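Local coordinates for protein sialidase B (Streptococcus pneumoniae serotype 4, PDB 4XJW) that hydrolyses the alpha-glycosidic linkages (2->3, 2->6 and 2->8) that join terminal sialic acids to oligosaccharides, glycoproteins and glycolipids, at residues P3-G7 / G8-L12; S21-L24 / D25-G29; D199-A203 / N204-I208; Y269-D273 / N274-N278; Q562-G566 / K567-I571. The protein carries 1 engineered substitution. One frame throughout, in Å; residues are numbered along the deposited sequence.

Contact 1: P3-G7 / G8-L12; sequences PIFQG and GSYQL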
# COMPACT_ATOMS: atom_id res chain seq x y z
N PRO A 3 -3.47 -30.36 21.72
CA PRO A 3 -2.53 -30.82 20.69
C PRO A 3 -2.07 -32.26 20.93
O PRO A 3 -1.88 -32.65 22.08
CB PRO A 3 -1.35 -29.85 20.84
CG PRO A 3 -1.45 -29.32 22.22
CD PRO A 3 -2.92 -29.26 22.53
N ILE A 4 -1.92 -33.03 19.86
CA ILE A 4 -1.44 -34.40 19.97
C ILE A 4 0.07 -34.41 20.16
O ILE A 4 0.66 -35.42 20.52
CB ILE A 4 -1.76 -35.21 18.70
CG1 ILE A 4 -1.02 -34.64 17.49
CG2 ILE A 4 -3.26 -35.23 18.46
CD1 ILE A 4 -1.03 -35.52 16.26
N PHE A 5 0.68 -33.26 19.89
CA PHE A 5 2.11 -33.08 20.06
C PHE A 5 2.38 -31.61 20.35
O PHE A 5 1.70 -30.73 19.81
CB PHE A 5 2.89 -33.50 18.82
CG PHE A 5 4.31 -33.01 18.80
CD1 PHE A 5 5.25 -33.57 19.65
CD2 PHE A 5 4.69 -31.97 17.97
CE1 PHE A 5 6.56 -33.11 19.66
CE2 PHE A 5 5.98 -31.51 17.97
CZ PHE A 5 6.93 -32.08 18.82
N GLN A 6 3.36 -31.36 21.21
CA GLN A 6 3.73 -30.01 21.56
C GLN A 6 5.14 -29.98 22.12
O GLN A 6 5.42 -30.60 23.15
CB GLN A 6 2.74 -29.44 22.57
CG GLN A 6 3.00 -27.99 22.94
CD GLN A 6 1.88 -27.40 23.75
OE1 GLN A 6 1.59 -27.85 24.86
NE2 GLN A 6 1.22 -26.38 23.20
N GLY A 7 6.03 -29.26 21.44
CA GLY A 7 7.42 -29.18 21.86
C GLY A 7 8.00 -27.83 21.51
O GLY A 7 7.41 -27.09 20.72
N GLY A 8 9.15 -27.50 22.08
CA GLY A 8 9.73 -26.20 21.82
C GLY A 8 11.21 -26.04 22.09
O GLY A 8 11.90 -26.99 22.44
N SER A 9 11.68 -24.80 21.93
CA SER A 9 13.09 -24.46 22.06
C SER A 9 13.94 -25.36 21.17
O SER A 9 14.90 -25.98 21.63
CB SER A 9 13.55 -24.56 23.52
OG SER A 9 12.55 -24.07 24.41
N TYR A 10 13.56 -25.43 19.89
CA TYR A 10 14.34 -26.16 18.90
C TYR A 10 15.25 -25.21 18.14
O TYR A 10 14.79 -24.27 17.50
CB TYR A 10 13.44 -26.88 17.90
CG TYR A 10 12.57 -27.97 18.47
CD1 TYR A 10 13.09 -29.23 18.74
CD2 TYR A 10 11.22 -27.75 18.72
CE1 TYR A 10 12.29 -30.23 19.26
CE2 TYR A 10 10.41 -28.75 19.23
CZ TYR A 10 10.96 -29.99 19.50
OH TYR A 10 10.15 -30.98 20.01
N GLN A 11 16.56 -25.45 18.22
CA GLN A 11 17.51 -24.69 17.44
C GLN A 11 17.70 -25.39 16.10
O GLN A 11 18.07 -26.56 16.05
CB GLN A 11 18.84 -24.59 18.17
CG GLN A 11 18.71 -23.91 19.53
CD GLN A 11 18.13 -22.52 19.40
OE1 GLN A 11 18.64 -21.69 18.64
NE2 GLN A 11 17.05 -22.25 20.13
N LEU A 12 17.40 -24.67 15.02
CA LEU A 12 17.61 -25.18 13.68
C LEU A 12 18.94 -24.62 13.17
O LEU A 12 19.01 -23.48 12.72
CB LEU A 12 16.45 -24.79 12.77
CG LEU A 12 15.04 -25.10 13.29
CD1 LEU A 12 13.99 -24.66 12.30
CD2 LEU A 12 14.87 -26.57 13.61
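The phenol oxygen of Tyr-10 sits between Phe-5 and Gly-7, touching both without a hydrogen bond. Tyr-10 OH lies 3.6 Å from CZ of Phe-5, close to the plane of the phenylalanine ring, so it meets the ring at its edge. The same oxygen is 3.8 Å from CA of Gly-7, where the hydroxyl occupies the space that a side chain would take. These are van der Waals approaches, and no hydrogen bond links 3-7 to 8-12.

The two aromatic side chains come from opposite directions along the strand. Phe-5 reaches forward because its CG stands anti to the backbone N (chi1 165°), whereas Tyr-10 folds back with CG anti to its carbonyl carbon (chi1 -65°). The return brings CE2 of Tyr-10 to 3.4 Å from C of Gly-7, the tightest side-chain approach of the contact. Each ring also has backbone near one face: Gly-7 N lies 3.9 Å above the plane of the Phe-5 ring, and Gly-8 O 3.8 Å above that of Tyr-10, both displaced toward the rim.

The directions of strand segments 5-7 and 8-12 differ by 65°, which measures a marked change of course within one strand. Outside the contact, Phe-5 packs on Leu-22 and Leu-23, while Tyr-10 touches Ile-17. Ser-9, with positive phi, and Tyr-10 both face Ile-167. This is a G1 beta bulge in strand 5-13, which pairs antiparallel with 166-173 in the N-terminal domain, consistent with the beta sandwich of concanavalin-like lectins.

Contact 2: S21-L24 / D25-G29; sequences SLLL and DKLSG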
# COMPACT_ATOMS: atom_id res chain seq x y z
N SER A 21 9.00 -40.26 16.57
CA SER A 21 8.45 -41.07 17.65
C SER A 21 7.38 -40.32 18.46
O SER A 21 6.49 -40.94 19.04
CB SER A 21 9.56 -41.55 18.59
OG SER A 21 10.23 -40.46 19.19
N LEU A 22 7.49 -39.00 18.47
CA LEU A 22 6.60 -38.16 19.26
C LEU A 22 5.31 -37.79 18.53
O LEU A 22 4.40 -37.21 19.12
CB LEU A 22 7.34 -36.89 19.68
CG LEU A 22 8.53 -37.12 20.59
CD1 LEU A 22 9.36 -35.84 20.74
CD2 LEU A 22 8.05 -37.62 21.95
N LEU A 23 5.23 -38.14 17.25
CA LEU A 23 4.20 -37.57 16.39
C LEU A 23 3.47 -38.57 15.49
O LEU A 23 2.24 -38.54 15.39
CB LEU A 23 4.81 -36.42 15.57
CG LEU A 23 3.92 -35.53 14.71
CD1 LEU A 23 2.67 -35.14 15.47
CD2 LEU A 23 4.68 -34.29 14.27
N LEU A 24 4.20 -39.47 14.85
CA LEU A 24 3.61 -40.29 13.78
C LEU A 24 2.47 -41.22 14.19
O LEU A 24 1.51 -41.40 13.43
CB LEU A 24 4.70 -41.05 13.01
CG LEU A 24 5.63 -40.12 12.25
CD1 LEU A 24 6.72 -40.92 11.56
CD2 LEU A 24 4.85 -39.30 11.25
N ASP A 25 2.56 -41.82 15.37
CA ASP A 25 1.48 -42.69 15.83
C ASP A 25 0.24 -41.89 16.24
O ASP A 25 -0.88 -42.42 16.29
CB ASP A 25 1.95 -43.60 16.97
CG ASP A 25 3.07 -42.98 17.79
OD1 ASP A 25 3.05 -41.74 18.01
OD2 ASP A 25 3.96 -43.73 18.24
N LYS A 26 0.43 -40.61 16.52
CA LYS A 26 -0.65 -39.74 16.98
C LYS A 26 -1.45 -39.16 15.83
O LYS A 26 -2.59 -38.74 16.01
CB LYS A 26 -0.09 -38.59 17.82
CG LYS A 26 1.21 -38.91 18.55
CD LYS A 26 0.97 -39.85 19.72
CE LYS A 26 1.97 -39.60 20.85
NZ LYS A 26 3.36 -40.06 20.52
N LEU A 27 -0.84 -39.08 14.64
CA LEU A 27 -1.52 -38.52 13.49
C LEU A 27 -2.72 -39.37 13.12
O LEU A 27 -2.59 -40.56 12.88
CB LEU A 27 -0.57 -38.36 12.29
CG LEU A 27 0.31 -37.11 12.39
CD1 LEU A 27 1.39 -37.10 11.32
CD2 LEU A 27 -0.54 -35.85 12.31
N SER A 28 -3.90 -38.74 13.10
CA SER A 28 -5.15 -39.47 12.97
C SER A 28 -6.21 -38.64 12.25
O SER A 28 -6.38 -37.46 12.54
CB SER A 28 -5.66 -39.84 14.37
OG SER A 28 -4.69 -40.57 15.07
N GLY A 29 -6.93 -39.27 11.32
CA GLY A 29 -7.97 -38.57 10.61
C GLY A 29 -7.36 -37.74 9.51
O GLY A 29 -6.13 -37.69 9.36
O HOH W 1 -1.26 -42.76 13.17
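Leu-24 and Leu-27 cross obliquely where the short helical turn around 21-23 runs into a loop on the surface of the N-terminal domain. Their tips meet, CD2 of Leu-24 being 4.1 Å from CD1 of Leu-27. Leu-23 joins the patch more loosely, its CD1 lying 4.4 Å from CG of Leu-27. The apolar group continues into the domain, since Leu-24 and Leu-27 also rest on Leu-52 and Leu-23 on Phe-50, both of strand 46-53.

The backbone of the turn is gathered on one carbonyl. Leu-23 O accepts from N of Lys-26 at 3.0 Å, the donor standing 51° out of the carbonyl plane, and more weakly from N of Leu-27. Two successive amides are thus turned to a single oxygen.

Lys-26 folds back beside the helical turn through a chain bent at several bonds, until NZ forms a salt bridge with OD1 of Asp-25 at 3.0 Å, meeting the syn side of the carboxylate 33° from its plane. From there NZ also makes a weak 3.3 Å bond to Leu-22 O. The ammonium therefore bridges the Asp-25 carboxylate and, weakly, the carbonyl of Leu-22, on a solvent-facing side where Asp-25 also touches a crystal neighbour.

Asn-174 fastens the following chain by bonds to Lys-26 O and Ser-28 N. The same Lys-26 O accepts from OG of Ser-28 at 2.9 Å, the hydroxyl sitting 63° above the carbonyl plane.

Contact 3: D199-A203 / N204-I208; sequences DSTQA and NYFRI
The Phe-206 ring points its outer edge at the turn that precedes its strand. Near the ring plane, OG1 of Thr-201 lies 3.4 Å from CZ of Phe-206. Ala-203 O comes in obliquely at 3.6 Å from the same CZ, and OD2 of Asp-199, also oblique, is 3.9 Å from it. The carboxylate of Asp-199 and the ring arrive from opposite directions with their planes 71° apart, so they do not stack. The Tyr-205 ring has CG of Asn-204 over one face, offset toward the rim; that amide is held by Ser-197 and by Val-268 O.

Thr-201 OG1 is held by a compact set of bonds. OD1 of Asp-199 accepts twice: from OG1 of Thr-201 at 2.7 Å on its syn lone pair, and from N of Thr-201 at 3.0 Å from above the carboxylate plane, which makes an Asx turn. OG1 of Thr-201 accepts from N of Ala-203 at 3.1 Å in a nearly straight bond (164°), an ST turn. Asp-199 can accept both because its chi1 of 71° tucks CG between the backbone N and carbonyl carbon. Together the two turns reinforce a type I beta turn over Asp-199 to Gln-202 and set OG1 against the phenylalanine.

Beyond Phe-206 the chain presents Arg-207, which probably binds substrate and forms a salt bridge with Glu-631 and a cation-pi contact with Tyr-615. The turn leads into 205-213, an outermost strand of a four-stranded antiparallel sheet, paired with 219-226 through backbone hydrogen bonds of Tyr-205 with Arg-226 and Arg-207 with Asp-224.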
# COMPACT_ATOMS: atom_id res chain seq x y z
N ASP A 199 -12.40 -4.87 6.18
CA ASP A 199 -12.86 -3.70 6.91
C ASP A 199 -13.94 -2.91 6.16
O ASP A 199 -14.44 -3.34 5.12
CB ASP A 199 -11.68 -2.81 7.37
CG ASP A 199 -10.99 -2.05 6.23
OD1 ASP A 199 -11.51 -2.01 5.10
OD2 ASP A 199 -9.91 -1.45 6.50
N SER A 200 -14.29 -1.75 6.71
CA SER A 200 -15.37 -0.92 6.15
C SER A 200 -15.17 -0.48 4.70
O SER A 200 -16.14 -0.11 4.03
CB SER A 200 -15.53 0.32 7.02
OG SER A 200 -14.31 1.03 7.09
N THR A 201 -13.92 -0.48 4.22
CA THR A 201 -13.67 -0.06 2.84
C THR A 201 -14.10 -1.11 1.83
O THR A 201 -14.43 -0.78 0.69
CB THR A 201 -12.18 0.28 2.57
OG1 THR A 201 -11.37 -0.91 2.60
CG2 THR A 201 -11.65 1.30 3.56
N GLN A 202 -14.09 -2.37 2.27
CA GLN A 202 -14.32 -3.53 1.41
C GLN A 202 -13.34 -3.64 0.25
O GLN A 202 -13.56 -4.39 -0.70
CB GLN A 202 -15.78 -3.60 0.94
CG GLN A 202 -16.74 -3.89 2.09
CD GLN A 202 -16.57 -5.30 2.66
OE1 GLN A 202 -16.03 -5.48 3.76
NE2 GLN A 202 -17.06 -6.29 1.93
N ALA A 203 -12.22 -2.93 0.34
CA ALA A 203 -11.14 -3.19 -0.60
C ALA A 203 -10.28 -4.30 -0.03
O ALA A 203 -9.99 -4.34 1.17
CB ALA A 203 -10.30 -1.95 -0.82
N ASN A 204 -9.85 -5.21 -0.90
CA ASN A 204 -8.99 -6.28 -0.46
C ASN A 204 -7.52 -5.89 -0.48
O ASN A 204 -6.68 -6.62 0.03
CB ASN A 204 -9.22 -7.53 -1.32
CG ASN A 204 -8.78 -8.83 -0.64
OD1 ASN A 204 -8.78 -8.95 0.59
ND2 ASN A 204 -8.39 -9.81 -1.45
N TYR A 205 -7.21 -4.72 -1.05
CA TYR A 205 -5.81 -4.29 -1.23
C TYR A 205 -5.63 -2.84 -0.83
O TYR A 205 -6.56 -2.04 -0.94
CB TYR A 205 -5.35 -4.52 -2.67
CG TYR A 205 -5.64 -5.93 -3.12
CD1 TYR A 205 -4.79 -6.99 -2.78
CD2 TYR A 205 -6.83 -6.22 -3.78
CE1 TYR A 205 -5.08 -8.30 -3.14
CE2 TYR A 205 -7.14 -7.52 -4.14
CZ TYR A 205 -6.27 -8.54 -3.82
OH TYR A 205 -6.61 -9.82 -4.17
N PHE A 206 -4.43 -2.50 -0.37
CA PHE A 206 -4.12 -1.13 0.04
C PHE A 206 -2.73 -0.78 -0.43
O PHE A 206 -1.85 -1.64 -0.47
CB PHE A 206 -4.20 -0.96 1.56
CG PHE A 206 -5.56 -1.25 2.09
CD1 PHE A 206 -6.54 -0.27 2.08
CD2 PHE A 206 -5.88 -2.51 2.55
CE1 PHE A 206 -7.81 -0.54 2.53
CE2 PHE A 206 -7.15 -2.79 3.03
CZ PHE A 206 -8.12 -1.81 3.00
N ARG A 207 -2.54 0.49 -0.80
CA ARG A 207 -1.23 0.98 -1.23
C ARG A 207 -1.16 2.46 -0.89
O ARG A 207 -2.19 3.12 -0.66
CB ARG A 207 -0.99 0.81 -2.74
CG ARG A 207 -0.48 -0.59 -3.19
CD ARG A 207 0.58 -0.49 -4.32
NE ARG A 207 1.82 0.16 -3.92
CZ ARG A 207 2.77 0.57 -4.78
NH1 ARG A 207 2.60 0.39 -6.08
NH2 ARG A 207 3.90 1.16 -4.32
N ILE A 208 0.06 2.99 -0.88
CA ILE A 208 0.32 4.42 -0.79
C ILE A 208 -0.13 5.04 0.55
O ILE A 208 -1.00 5.90 0.59
CB ILE A 208 -0.34 5.23 -1.96
CG1 ILE A 208 -0.33 4.46 -3.29
CG2 ILE A 208 0.39 6.54 -2.15
CD1 ILE A 208 1.06 4.07 -3.78

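Contact 4: Y269-D273 / N274-N278; sequences YWPRD and NKLKN
Pro-271 and Leu-276 pack closely on the inner side of this loop, crossing at about a right angle with CG of Pro-271 at 3.7 Å from CB of Leu-276. The backbone beside them is close too. CA of Lys-277 directs its hydrogen at Pro-271 O over 3.3 Å, a C-H...O contact to a buried carbonyl that has no conventional partner in the model. N of Lys-277 donates to Asp-273 O at 3.0 Å and closes the turn. Asp-273, its CG placed between backbone N and carbonyl carbon (chi1 64°), turns OD2 forward over the amides of the next residues. That oxygen accepts from N of Leu-276 at 2.8 Å, 44° out of the carboxylate plane, and more weakly from N of Lys-275. Trp-270 lies behind, with CD of Pro-271 over one face of its indole and NE1 bonded to Ser-279.

The solvent side is looser. The exposed Lys-275 arm stays 4.7 Å away, NZ to OD2 of Asp-273, and a water joins the two. Asn-274, also exposed, accepts through OD1 from NZ of the extended Lys-277 at 2.7 Å, and the same NZ donates to Arg-638 O.

One firm and one weak amide bond and a water donating to a single oxygen, with a lysine ammonium nearby, would probably favour the ionised form of Asp-273 and make its carboxylate the polar hub of an otherwise irregular turn.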
# COMPACT_ATOMS: atom_id res chain seq x y z
N TYR A 269 -10.78 -11.46 -4.55
CA TYR A 269 -9.49 -12.11 -4.64
C TYR A 269 -8.98 -11.94 -6.07
O TYR A 269 -9.49 -12.55 -6.99
CB TYR A 269 -9.60 -13.61 -4.32
CG TYR A 269 -8.33 -14.34 -4.64
CD1 TYR A 269 -7.25 -14.31 -3.76
CD2 TYR A 269 -8.18 -15.02 -5.85
CE1 TYR A 269 -6.06 -14.96 -4.07
CE2 TYR A 269 -7.00 -15.67 -6.16
CZ TYR A 269 -5.95 -15.64 -5.26
OH TYR A 269 -4.78 -16.30 -5.58
N TRP A 270 -7.97 -11.10 -6.24
CA TRP A 270 -7.42 -10.85 -7.57
C TRP A 270 -6.43 -11.96 -7.91
O TRP A 270 -5.58 -12.30 -7.10
CB TRP A 270 -6.74 -9.49 -7.63
CG TRP A 270 -7.02 -8.77 -8.92
CD1 TRP A 270 -6.15 -8.57 -9.97
CD2 TRP A 270 -8.28 -8.24 -9.33
NE1 TRP A 270 -6.79 -7.91 -10.98
CE2 TRP A 270 -8.09 -7.69 -10.62
CE3 TRP A 270 -9.53 -8.14 -8.73
CZ2 TRP A 270 -9.14 -7.06 -11.32
CZ3 TRP A 270 -10.55 -7.52 -9.41
CH2 TRP A 270 -10.36 -6.99 -10.69
N PRO A 271 -6.54 -12.52 -9.13
CA PRO A 271 -5.68 -13.64 -9.51
C PRO A 271 -4.19 -13.29 -9.53
O PRO A 271 -3.80 -12.19 -9.96
CB PRO A 271 -6.20 -14.01 -10.92
CG PRO A 271 -6.88 -12.77 -11.42
CD PRO A 271 -7.47 -12.11 -10.20
N ARG A 272 -3.37 -14.24 -9.06
CA ARG A 272 -1.92 -14.07 -8.97
C ARG A 272 -1.16 -14.94 -9.98
O ARG A 272 0.07 -14.91 -10.02
CB ARG A 272 -1.44 -14.36 -7.55
CG ARG A 272 -2.26 -13.66 -6.45
CD ARG A 272 -1.51 -13.59 -5.10
NE ARG A 272 -0.35 -12.73 -5.26
CZ ARG A 272 0.89 -13.18 -5.44
NH1 ARG A 272 1.14 -14.47 -5.38
NH2 ARG A 272 1.89 -12.33 -5.66
N ASP A 273 -1.86 -15.71 -10.80
CA ASP A 273 -1.18 -16.54 -11.81
C ASP A 273 -0.64 -15.71 -12.98
O ASP A 273 -1.06 -14.58 -13.19
CB ASP A 273 -2.14 -17.58 -12.34
CG ASP A 273 -3.29 -16.96 -13.06
OD1 ASP A 273 -4.26 -16.54 -12.37
OD2 ASP A 273 -3.24 -16.85 -14.31
N ASN A 274 0.25 -16.30 -13.77
CA ASN A 274 0.88 -15.55 -14.85
C ASN A 274 0.02 -15.31 -16.09
O ASN A 274 0.43 -14.55 -16.98
CB ASN A 274 2.23 -16.18 -15.26
CG ASN A 274 3.30 -16.01 -14.21
OD1 ASN A 274 3.22 -15.13 -13.35
ND2 ASN A 274 4.31 -16.87 -14.25
N LYS A 275 -1.14 -15.94 -16.20
CA LYS A 275 -2.04 -15.61 -17.30
C LYS A 275 -2.92 -14.40 -16.95
O LYS A 275 -3.10 -13.49 -17.76
CB LYS A 275 -2.91 -16.80 -17.74
CG LYS A 275 -3.88 -16.44 -18.87
CD LYS A 275 -4.75 -17.63 -19.32
CE LYS A 275 -6.12 -17.61 -18.63
NZ LYS A 275 -6.20 -18.55 -17.48
N LEU A 276 -3.42 -14.38 -15.72
CA LEU A 276 -4.45 -13.42 -15.32
C LEU A 276 -4.02 -12.23 -14.45
O LEU A 276 -4.78 -11.29 -14.31
CB LEU A 276 -5.58 -14.16 -14.60
CG LEU A 276 -6.40 -15.13 -15.43
CD1 LEU A 276 -7.38 -15.86 -14.54
CD2 LEU A 276 -7.13 -14.39 -16.54
N LYS A 277 -2.83 -12.28 -13.85
CA LYS A 277 -2.47 -11.25 -12.85
C LYS A 277 -2.47 -9.81 -13.37
O LYS A 277 -2.64 -8.88 -12.59
CB LYS A 277 -1.14 -11.57 -12.13
CG LYS A 277 0.10 -11.38 -12.97
CD LYS A 277 1.33 -12.01 -12.30
CE LYS A 277 2.57 -11.82 -13.17
NZ LYS A 277 3.77 -12.53 -12.65
N ASN A 278 -2.30 -9.59 -14.67
CA ASN A 278 -2.42 -8.23 -15.22
C ASN A 278 -3.84 -7.77 -15.54
O ASN A 278 -4.04 -6.65 -16.04
CB ASN A 278 -1.53 -8.05 -16.45
CG ASN A 278 -0.07 -7.98 -16.10
OD1 ASN A 278 0.29 -7.66 -14.97
ND2 ASN A 278 0.78 -8.30 -17.07
O HOH W 2 -5.00 -18.87 -15.32

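Contact 5: Q562-G566 / K567-I571; sequences QLIDG and KEAVI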
# COMPACT_ATOMS: atom_id res chain seq x y z
N GLN A 562 12.90 17.19 18.52
CA GLN A 562 13.87 17.18 19.61
C GLN A 562 15.28 17.09 19.04
O GLN A 562 15.48 16.54 17.94
CB GLN A 562 13.62 16.00 20.55
CG GLN A 562 12.18 15.92 21.08
CD GLN A 562 11.80 17.10 21.94
OE1 GLN A 562 12.43 17.36 22.97
NE2 GLN A 562 10.77 17.83 21.53
N LEU A 563 16.25 17.62 19.77
CA LEU A 563 17.65 17.50 19.37
C LEU A 563 18.10 16.06 19.54
O LEU A 563 17.64 15.36 20.44
CB LEU A 563 18.56 18.39 20.23
CG LEU A 563 18.30 19.89 20.25
CD1 LEU A 563 19.36 20.61 21.08
CD2 LEU A 563 18.22 20.47 18.85
N ILE A 564 18.99 15.63 18.66
CA ILE A 564 19.65 14.34 18.77
C ILE A 564 21.15 14.64 18.71
O ILE A 564 21.60 15.35 17.80
CB ILE A 564 19.24 13.38 17.62
CG1 ILE A 564 17.74 13.07 17.69
CG2 ILE A 564 20.04 12.08 17.69
CD1 ILE A 564 17.22 12.19 16.54
N ASP A 565 21.90 14.15 19.69
CA ASP A 565 23.32 14.47 19.82
C ASP A 565 23.55 15.99 19.83
O ASP A 565 24.54 16.48 19.29
CB ASP A 565 24.14 13.82 18.70
CG ASP A 565 24.15 12.31 18.79
OD1 ASP A 565 23.90 11.77 19.89
OD2 ASP A 565 24.41 11.66 17.75
N GLY A 566 22.62 16.72 20.43
CA GLY A 566 22.71 18.16 20.52
C GLY A 566 22.51 18.90 19.22
O GLY A 566 22.82 20.09 19.12
N LYS A 567 22.00 18.21 18.20
CA LYS A 567 21.81 18.81 16.89
C LYS A 567 20.38 18.61 16.38
O LYS A 567 19.67 17.72 16.84
CB LYS A 567 22.80 18.23 15.87
CG LYS A 567 24.26 18.30 16.34
CD LYS A 567 25.24 18.21 15.18
CE LYS A 567 25.38 19.55 14.49
NZ LYS A 567 26.28 19.47 13.31
N GLU A 568 19.95 19.47 15.47
CA GLU A 568 18.63 19.33 14.88
C GLU A 568 18.67 18.16 13.92
O GLU A 568 19.70 17.90 13.28
CB GLU A 568 18.20 20.61 14.18
CG GLU A 568 18.14 21.79 15.15
CD GLU A 568 17.77 23.09 14.48
OE1 GLU A 568 17.17 23.04 13.39
OE2 GLU A 568 18.07 24.16 15.05
N ALA A 569 17.55 17.46 13.79
CA ALA A 569 17.56 16.18 13.10
C ALA A 569 16.44 16.02 12.07
O ALA A 569 15.31 16.47 12.29
CB ALA A 569 17.50 15.05 14.11
N VAL A 570 16.79 15.37 10.96
CA VAL A 570 15.85 14.99 9.92
C VAL A 570 15.83 13.47 9.86
O VAL A 570 16.87 12.83 10.06
CB VAL A 570 16.28 15.59 8.58
CG1 VAL A 570 15.54 14.97 7.41
CG2 VAL A 570 16.09 17.09 8.61
N ILE A 571 14.66 12.88 9.63
CA ILE A 571 14.58 11.43 9.49
C ILE A 571 13.97 11.07 8.14
O ILE A 571 12.91 11.59 7.76
CB ILE A 571 13.79 10.77 10.63
CG1 ILE A 571 14.38 11.20 11.98
CG2 ILE A 571 13.82 9.25 10.49
CD1 ILE A 571 13.57 10.77 13.18
O HOH W 3 15.48 18.17 15.62
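Positive phi values at Asp-565 (54°) and Gly-566 (71°) turn the chain back on itself, bringing Ile-564 opposite Lys-567 in a type I' beta turn. A chi1 of -63° then sets CG1 of Ile-564 anti to the carbonyl carbon, and the chain runs out from there so that CD1 of Ile-564 reaches CB of Ala-569 at 3.8 Å.

Two backbone bonds fix the pairing as a reciprocal pair: N of Ile-564 donates to Lys-567 O at 2.9 Å, and N of Lys-567 donates to Ile-564 O, also at 2.9 Å. Lys-567 O is approached as well by CA of Leu-563 at 3.2 Å, a C-H...O contact.

Leu-563 lies alongside the returning chain, its CD2 3.9 Å from CG of Glu-568. The carboxylate of Glu-568 points elsewhere, to Lys-593 and Lys-559, and that of Asp-565 to Tyr-602 and Lys-601. Past the bridged pair the two arms separate enough for a water to stand between them: it donates to Gln-562 O at 2.8 Å and accepts from N of Ala-569 at 2.9 Å. Between 562-566 and 567-571 direct pairing is thus a single antiparallel, hydrogen-bonded bridge; strand 569-575 pairs with 556-559 further on.

Ile-564 also packs on Val-588 and on Ile-654 of the C-terminal helix, and Ala-569 on Leu-590. The geometry is that of a two-residue hairpin turn leading into strand 569-575, in a four-stranded antiparallel blade of the sialidase beta-propeller.

In the fold
Contacts 1 and 2 adjoin in the N-terminal domain, where CD1 of Ile-4 packs on CB of Lys-26 at 3.6 Å and CB of Phe-5 on CD1 of Leu-23 at 3.7 Å. Contacts 3 and 4 also meet, probably by a hydrogen bond of 2.8 Å between Tyr-205 OH and Trp-270 N. Contact 3 reaches the active site itself: it holds Arg-207, the probable substrate binder that touches Tyr-615, the likely nucleophile, and its Tyr-205 side chain is about 10 Å from that of Asp-232, the probable proton acceptor. In contact 4 the Trp-270 side chain is about 12 Å from that of Arg-207. Contact 5 stands apart; its Gln-562 side chain lies about 6 Å from bound Optactin, beside its pocket rather than in it.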